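Local coordinates for protein heme oxygenase 1 (PDB 1WE1) that probably opens the heme ring with oxygen and reducing equivalents, yielding biliverdin IXalpha, carbon monoxide and free iron for the making of photosynthetic antenna pigments, at residues T115-R127 / R187-N199. Sequence-based numbering, arbitrary orientation.
Sequences TAPELLVAHSYTR and RIVDEANDAFAMN. With HEM (protoporphyrin IX containing Fe), chain H.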
loop_
_atom_site.group_PDB
_atom_site.type_symbol
_atom_site.label_atom_id
_atom_site.label_comp_id
_atom_site.label_asym_id
_atom_site.label_seq_id
_atom_site.Cartn_x
_atom_site.Cartn_y
_atom_site.Cartn_z
ATOM N N THR A 115 6.947 16.191 -12.544
ATOM C CA THR A 115 6.136 16.904 -13.519
ATOM C C THR A 115 4.674 17.148 -13.133
ATOM O O THR A 115 4.036 18.045 -13.671
ATOM C CB THR A 115 6.179 16.170 -14.874
ATOM O OG1 THR A 115 5.575 14.880 -14.739
ATOM C CG2 THR A 115 7.624 15.985 -15.333
ATOM N N ALA A 116 4.140 16.367 -12.200
ATOM C CA ALA A 116 2.747 16.541 -11.787
ATOM C C ALA A 116 2.518 16.230 -10.314
ATOM O O ALA A 116 1.671 15.421 -9.973
ATOM C CB ALA A 116 1.848 15.665 -12.640
ATOM N N PRO A 117 3.256 16.898 -9.416
ATOM C CA PRO A 117 3.119 16.672 -7.977
ATOM C C PRO A 117 1.702 16.492 -7.460
ATOM O O PRO A 117 1.498 15.843 -6.427
ATOM C CB PRO A 117 3.808 17.898 -7.365
ATOM C CG PRO A 117 3.747 18.917 -8.449
ATOM C CD PRO A 117 4.071 18.096 -9.662
ATOM N N GLU A 118 0.719 17.051 -8.158
ATOM C CA GLU A 118 -0.652 16.905 -7.683
ATOM C C GLU A 118 -1.154 15.475 -7.830
ATOM O O GLU A 118 -2.057 15.061 -7.109
ATOM C CB GLU A 118 -1.617 17.891 -8.380
ATOM C CG GLU A 118 -1.865 17.674 -9.868
ATOM C CD GLU A 118 -0.685 18.076 -10.748
ATOM O OE1 GLU A 118 0.226 18.787 -10.261
ATOM O OE2 GLU A 118 -0.679 17.684 -11.937
ATOM N N LEU A 119 -0.568 14.718 -8.753
ATOM C CA LEU A 119 -0.964 13.327 -8.949
ATOM C C LEU A 119 -0.562 12.471 -7.738
ATOM O O LEU A 119 -1.017 11.333 -7.579
ATOM C CB LEU A 119 -0.335 12.779 -10.233
ATOM C CG LEU A 119 -0.906 13.431 -11.502
ATOM C CD1 LEU A 119 -0.374 12.733 -12.746
ATOM C CD2 LEU A 119 -2.432 13.351 -11.468
ATOM N N LEU A 120 0.286 13.039 -6.886
ATOM C CA LEU A 120 0.750 12.379 -5.674
ATOM C C LEU A 120 -0.409 12.138 -4.706
ATOM O O LEU A 120 -0.316 11.301 -3.812
ATOM C CB LEU A 120 1.810 13.242 -4.999
ATOM C CG LEU A 120 3.262 12.766 -4.949
ATOM C CD1 LEU A 120 3.635 11.949 -6.165
ATOM C CD2 LEU A 120 4.150 13.989 -4.816
ATOM N N VAL A 121 -1.500 12.875 -4.872
ATOM C CA VAL A 121 -2.644 12.681 -3.991
ATOM C C VAL A 121 -3.336 11.377 -4.356
ATOM O O VAL A 121 -4.023 10.784 -3.538
ATOM C CB VAL A 121 -3.657 13.845 -4.089
ATOM C CG1 VAL A 121 -4.062 14.066 -5.528
ATOM C CG2 VAL A 121 -4.894 13.527 -3.245
ATOM N N ALA A 122 -3.143 10.923 -5.588
ATOM C CA ALA A 122 -3.751 9.672 -6.037
ATOM C C ALA A 122 -3.017 8.517 -5.374
ATOM O O ALA A 122 -3.622 7.515 -4.994
ATOM C CB ALA A 122 -3.653 9.554 -7.539
ATOM N N HIS A 123 -1.703 8.677 -5.246
ATOM C CA HIS A 123 -0.844 7.680 -4.629
ATOM C C HIS A 123 -1.034 7.635 -3.122
ATOM O O HIS A 123 -1.088 6.552 -2.534
ATOM C CB HIS A 123 0.607 7.962 -4.999
ATOM C CG HIS A 123 0.960 7.485 -6.368
ATOM N ND1 HIS A 123 0.964 6.148 -6.702
ATOM C CD2 HIS A 123 1.234 8.158 -7.508
ATOM C CE1 HIS A 123 1.221 6.019 -7.991
ATOM N NE2 HIS A 123 1.387 7.223 -8.504
ATOM N N SER A 124 -1.138 8.809 -2.503
ATOM C CA SER A 124 -1.376 8.900 -1.069
ATOM C C SER A 124 -2.734 8.251 -0.803
ATOM O O SER A 124 -2.905 7.485 0.148
ATOM C CB SER A 124 -1.407 10.368 -0.627
ATOM O OG SER A 124 -1.955 10.522 0.678
ATOM N N TYR A 125 -3.700 8.551 -1.665
ATOM C CA TYR A 125 -5.028 8.003 -1.502
ATOM C C TYR A 125 -4.976 6.491 -1.606
ATOM O O TYR A 125 -5.346 5.796 -0.662
ATOM C CB TYR A 125 -5.997 8.573 -2.556
ATOM C CG TYR A 125 -7.318 7.822 -2.639
ATOM C CD1 TYR A 125 -8.263 7.896 -1.607
ATOM C CD2 TYR A 125 -7.587 6.974 -3.718
ATOM C CE1 TYR A 125 -9.439 7.135 -1.648
ATOM C CE2 TYR A 125 -8.751 6.211 -3.768
ATOM C CZ TYR A 125 -9.664 6.294 -2.734
ATOM O OH TYR A 125 -10.788 5.510 -2.784
ATOM N N THR A 126 -4.502 5.982 -2.739
ATOM C CA THR A 126 -4.440 4.538 -2.963
ATOM C C THR A 126 -3.782 3.712 -1.856
ATOM O O THR A 126 -4.276 2.652 -1.514
ATOM C CB THR A 126 -3.765 4.221 -4.302
ATOM O OG1 THR A 126 -4.523 4.824 -5.358
ATOM C CG2 THR A 126 -3.725 2.724 -4.537
ATOM N N ARG A 127 -2.687 4.196 -1.280
ATOM C CA ARG A 127 -2.035 3.447 -0.206
ATOM C C ARG A 127 -2.594 3.769 1.184
ATOM O O ARG A 127 -3.290 2.950 1.792
ATOM C CB ARG A 127 -0.516 3.683 -0.224
ATOM C CG ARG A 127 0.232 2.964 -1.360
ATOM C CD ARG A 127 -0.258 1.523 -1.562
ATOM N NE ARG A 127 -0.270 0.751 -0.318
ATOM C CZ ARG A 127 -0.616 -0.532 -0.221
ATOM N NH1 ARG A 127 -0.988 -1.217 -1.295
ATOM N NH2 ARG A 127 -0.577 -1.142 0.958
ATOM N N ARG A 187 -7.698 13.754 -13.468
ATOM C CA ARG A 187 -6.395 13.184 -13.816
ATOM C C ARG A 187 -5.875 12.401 -12.606
ATOM O O ARG A 187 -5.070 11.476 -12.739
ATOM C CB ARG A 187 -5.386 14.289 -14.164
ATOM C CG ARG A 187 -5.486 14.853 -15.572
ATOM C CD ARG A 187 -4.265 15.718 -15.897
ATOM N NE ARG A 187 -4.115 16.823 -14.949
ATOM C CZ ARG A 187 -3.062 17.006 -14.153
ATOM N NH1 ARG A 187 -2.036 16.155 -14.181
ATOM N NH2 ARG A 187 -3.045 18.039 -13.314
ATOM N N ILE A 188 -6.344 12.817 -11.433
ATOM C CA ILE A 188 -5.996 12.220 -10.157
ATOM C C ILE A 188 -6.712 10.881 -10.048
ATOM O O ILE A 188 -6.116 9.872 -9.659
ATOM C CB ILE A 188 -6.429 13.143 -8.987
ATOM C CG1 ILE A 188 -5.614 14.441 -9.037
ATOM C CG2 ILE A 188 -6.275 12.419 -7.646
ATOM C CD1 ILE A 188 -5.825 15.358 -7.864
ATOM N N VAL A 189 -7.997 10.876 -10.386
ATOM C CA VAL A 189 -8.759 9.647 -10.344
ATOM C C VAL A 189 -8.119 8.634 -11.294
ATOM O O VAL A 189 -7.905 7.468 -10.938
ATOM C CB VAL A 189 -10.220 9.892 -10.740
ATOM C CG1 VAL A 189 -10.966 8.571 -10.872
ATOM C CG2 VAL A 189 -10.883 10.751 -9.684
ATOM N N ASP A 190 -7.787 9.068 -12.499
ATOM C CA ASP A 190 -7.167 8.142 -13.434
ATOM C C ASP A 190 -5.846 7.602 -12.892
ATOM O O ASP A 190 -5.547 6.426 -13.052
ATOM C CB ASP A 190 -6.967 8.812 -14.790
ATOM C CG ASP A 190 -8.265 8.913 -15.573
ATOM O OD1 ASP A 190 -8.282 9.615 -16.612
ATOM O OD2 ASP A 190 -9.267 8.283 -15.147
ATOM N N GLU A 191 -5.067 8.458 -12.235
ATOM C CA GLU A 191 -3.788 8.040 -11.672
ATOM C C GLU A 191 -4.002 6.992 -10.568
ATOM O O GLU A 191 -3.207 6.063 -10.415
ATOM C CB GLU A 191 -3.039 9.258 -11.115
ATOM C CG GLU A 191 -1.626 8.958 -10.610
ATOM C CD GLU A 191 -0.672 8.532 -11.712
ATOM O OE1 GLU A 191 0.490 8.204 -11.404
ATOM O OE2 GLU A 191 -1.075 8.526 -12.884
ATOM N N ALA A 192 -5.083 7.143 -9.809
ATOM C CA ALA A 192 -5.394 6.207 -8.743
ATOM C C ALA A 192 -5.614 4.803 -9.327
ATOM O O ALA A 192 -5.100 3.815 -8.798
ATOM C CB ALA A 192 -6.630 6.668 -7.992
ATOM N N ASN A 193 -6.382 4.721 -10.409
ATOM C CA ASN A 193 -6.631 3.438 -11.050
ATOM C C ASN A 193 -5.313 2.879 -11.600
ATOM O O ASN A 193 -5.159 1.662 -11.775
ATOM C CB ASN A 193 -7.663 3.588 -12.175
ATOM C CG ASN A 193 -9.086 3.666 -11.651
ATOM O OD1 ASN A 193 -9.621 2.687 -11.125
ATOM N ND2 ASN A 193 -9.706 4.837 -11.784
ATOM N N ASP A 194 -4.363 3.769 -11.868
ATOM C CA ASP A 194 -3.059 3.346 -12.360
ATOM C C ASP A 194 -2.311 2.670 -11.207
ATOM O O ASP A 194 -1.775 1.570 -11.363
ATOM C CB ASP A 194 -2.242 4.546 -12.863
ATOM C CG ASP A 194 -2.485 4.854 -14.333
ATOM O OD1 ASP A 194 -3.650 5.079 -14.722
ATOM O OD2 ASP A 194 -1.501 4.877 -15.105
ATOM N N ALA A 195 -2.286 3.339 -10.054
ATOM C CA ALA A 195 -1.611 2.810 -8.878
ATOM C C ALA A 195 -2.176 1.446 -8.506
ATOM O O ALA A 195 -1.426 0.530 -8.196
ATOM C CB ALA A 195 -1.752 3.772 -7.710
ATOM N N PHE A 196 -3.495 1.306 -8.539
ATOM C CA PHE A 196 -4.092 0.024 -8.214
ATOM C C PHE A 196 -3.473 -1.058 -9.094
ATOM O O PHE A 196 -3.083 -2.120 -8.608
ATOM C CB PHE A 196 -5.604 0.031 -8.451
ATOM C CG PHE A 196 -6.411 0.344 -7.235
ATOM C CD1 PHE A 196 -6.557 1.657 -6.792
ATOM C CD2 PHE A 196 -7.052 -0.670 -6.534
ATOM C CE1 PHE A 196 -7.330 1.948 -5.672
ATOM C CE2 PHE A 196 -7.826 -0.385 -5.411
ATOM C CZ PHE A 196 -7.963 0.927 -4.983
ATOM N N ALA A 197 -3.392 -0.786 -10.392
ATOM C CA ALA A 197 -2.841 -1.750 -11.324
ATOM C C ALA A 197 -1.406 -2.094 -10.937
ATOM O O ALA A 197 -0.986 -3.241 -11.060
ATOM C CB ALA A 197 -2.890 -1.202 -12.734
ATOM N N MET A 198 -0.658 -1.108 -10.462
ATOM C CA MET A 198 0.721 -1.345 -10.068
ATOM C C MET A 198 0.847 -2.236 -8.825
ATOM O O MET A 198 1.824 -2.967 -8.666
ATOM C CB MET A 198 1.428 -0.015 -9.852
ATOM C CG MET A 198 1.584 0.742 -11.144
ATOM S SD MET A 198 2.568 2.228 -11.004
ATOM C CE MET A 198 1.286 3.450 -10.578
ATOM N N ASN A 199 -0.148 -2.170 -7.949
ATOM C CA ASN A 199 -0.153 -3.000 -6.759
ATOM C C ASN A 199 -0.482 -4.404 -7.228
ATOM O O ASN A 199 0.150 -5.380 -6.830
ATOM C CB ASN A 199 -1.217 -2.509 -5.776
ATOM C CG ASN A 199 -0.747 -1.336 -4.968
ATOM O OD1 ASN A 199 -0.034 -1.503 -3.991
ATOM N ND2 ASN A 199 -1.117 -0.138 -5.384
HETATM C CHA HEM H . -11.120 0.502 1.099
HETATM C CHB HEM H . -6.948 0.516 -1.350
HETATM C CHC HEM H . -7.203 -4.329 -1.480
HETATM C CHD HEM H . -10.336 -4.184 2.150
HETATM C C1A HEM H . -10.039 0.974 0.324
HETATM C C2A HEM H . -9.797 2.350 -0.080
HETATM C C3A HEM H . -8.644 2.347 -0.814
HETATM C C4A HEM H . -8.148 0.962 -0.792
HETATM C CMA HEM H . -7.964 3.492 -1.501
HETATM C CAA HEM H . -10.641 3.555 0.307
HETATM C CBA HEM H . -11.974 3.712 -0.465
HETATM C CGA HEM H . -12.733 4.853 -0.103
HETATM O O1A HEM H . -12.660 5.860 -0.912
HETATM O O2A HEM H . -13.430 4.917 0.929
HETATM C C1B HEM H . -6.656 -0.826 -1.643
HETATM C C2B HEM H . -5.573 -1.271 -2.517
HETATM C C3B HEM H . -5.605 -2.635 -2.509
HETATM C C4B HEM H . -6.759 -3.010 -1.693
HETATM C CMB HEM H . -4.621 -0.346 -3.234
HETATM C CAB HEM H . -4.641 -3.621 -3.140
HETATM C CBB HEM H . -4.604 -3.574 -4.691
HETATM C C1C HEM H . -8.011 -4.731 -0.447
HETATM C C2C HEM H . -8.176 -6.098 0.023
HETATM C C3C HEM H . -9.224 -6.058 0.871
HETATM C C4C HEM H . -9.492 -4.667 1.158
HETATM C CMC HEM H . -7.310 -7.270 -0.396
HETATM C CAC HEM H . -10.015 -7.247 1.421
HETATM C CBC HEM H . -9.403 -7.750 2.760
HETATM C C1D HEM H . -10.839 -2.862 2.217
HETATM C C2D HEM H . -11.900 -2.432 3.125
HETATM C C3D HEM H . -12.088 -1.113 2.864
HETATM C C4D HEM H . -11.178 -0.751 1.749
HETATM C CMD HEM H . -12.575 -3.354 4.090
HETATM C CAD HEM H . -13.019 -0.117 3.514
HETATM C CBD HEM H . -14.385 0.051 2.709
HETATM C CGD HEM H . -15.143 1.168 3.136
HETATM O O1D HEM H . -14.563 2.292 3.380
HETATM O O2D HEM H . -16.396 1.076 3.277
HETATM N NA HEM H . -9.042 0.145 -0.134
HETATM N NB HEM H . -7.365 -1.894 -1.140
HETATM N NC HEM H . -8.806 -3.845 0.302
HETATM N ND HEM H . -10.396 -1.804 1.425
HETATM FE FE HEM H . -8.921 -1.842 0.109
HETATM O O HOH W 1 -7.775 -1.524 1.461
#
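The imidazole of His123 has Met198 CE in its plane at one edge, 3.6 Å from CE1, while Ala195 CB and Glu191 OE1 approach obliquely. NE2 of His123 donates to Glu191 OE1 at 3.2 Å; the bond is bent (139° at the hydrogen), and the oxygen is met on its anti side, with ring and carboxylate steeply inclined. Glu191 reaches the ring because its chain bends at chi2 (66°), and Arg108 forms a salt bridge to the same OE1. On Phe196, heme CMB lies over one face, offset toward the rim, and Thr126 CG2 comes in obliquely, 3.8 Å from CD1. Tyr125 carries heme CMA on one face and Ala192 CB at an edge, and its OH donates to heme O1A at 2.7 Å. The Arg187 guanidinium receives Glu118 OE2 in its plane: NH2 at 2.8 Å and NH1 at 3.0 Å both grip this one oxygen, an end-on salt bridge at the contact's exposed end.

Between these groups, Ala122 CB reaches Ile188 O at 3.3 Å, and its small size fits the 8.0 Å between the axes of 120-127 and 187-199. Thr126 is a knob among Ala192, Ala195, Phe196 and Asn199; its OG1 is turned back to Ala122 O, leaving CG2 to meet the Phe196 ring and heme CMB. Arg127, held mainly by Tyr50 and Asp131, adds a weak hydrogen bond from NH1 to Asn199 OD1.

These two segments cross at -48°, joining helices 120-146 and 182-205 of the all-helical heme oxygenase fold, and where they meet, Tyr125, Thr126, Phe196 and Asn199 line the heme pocket.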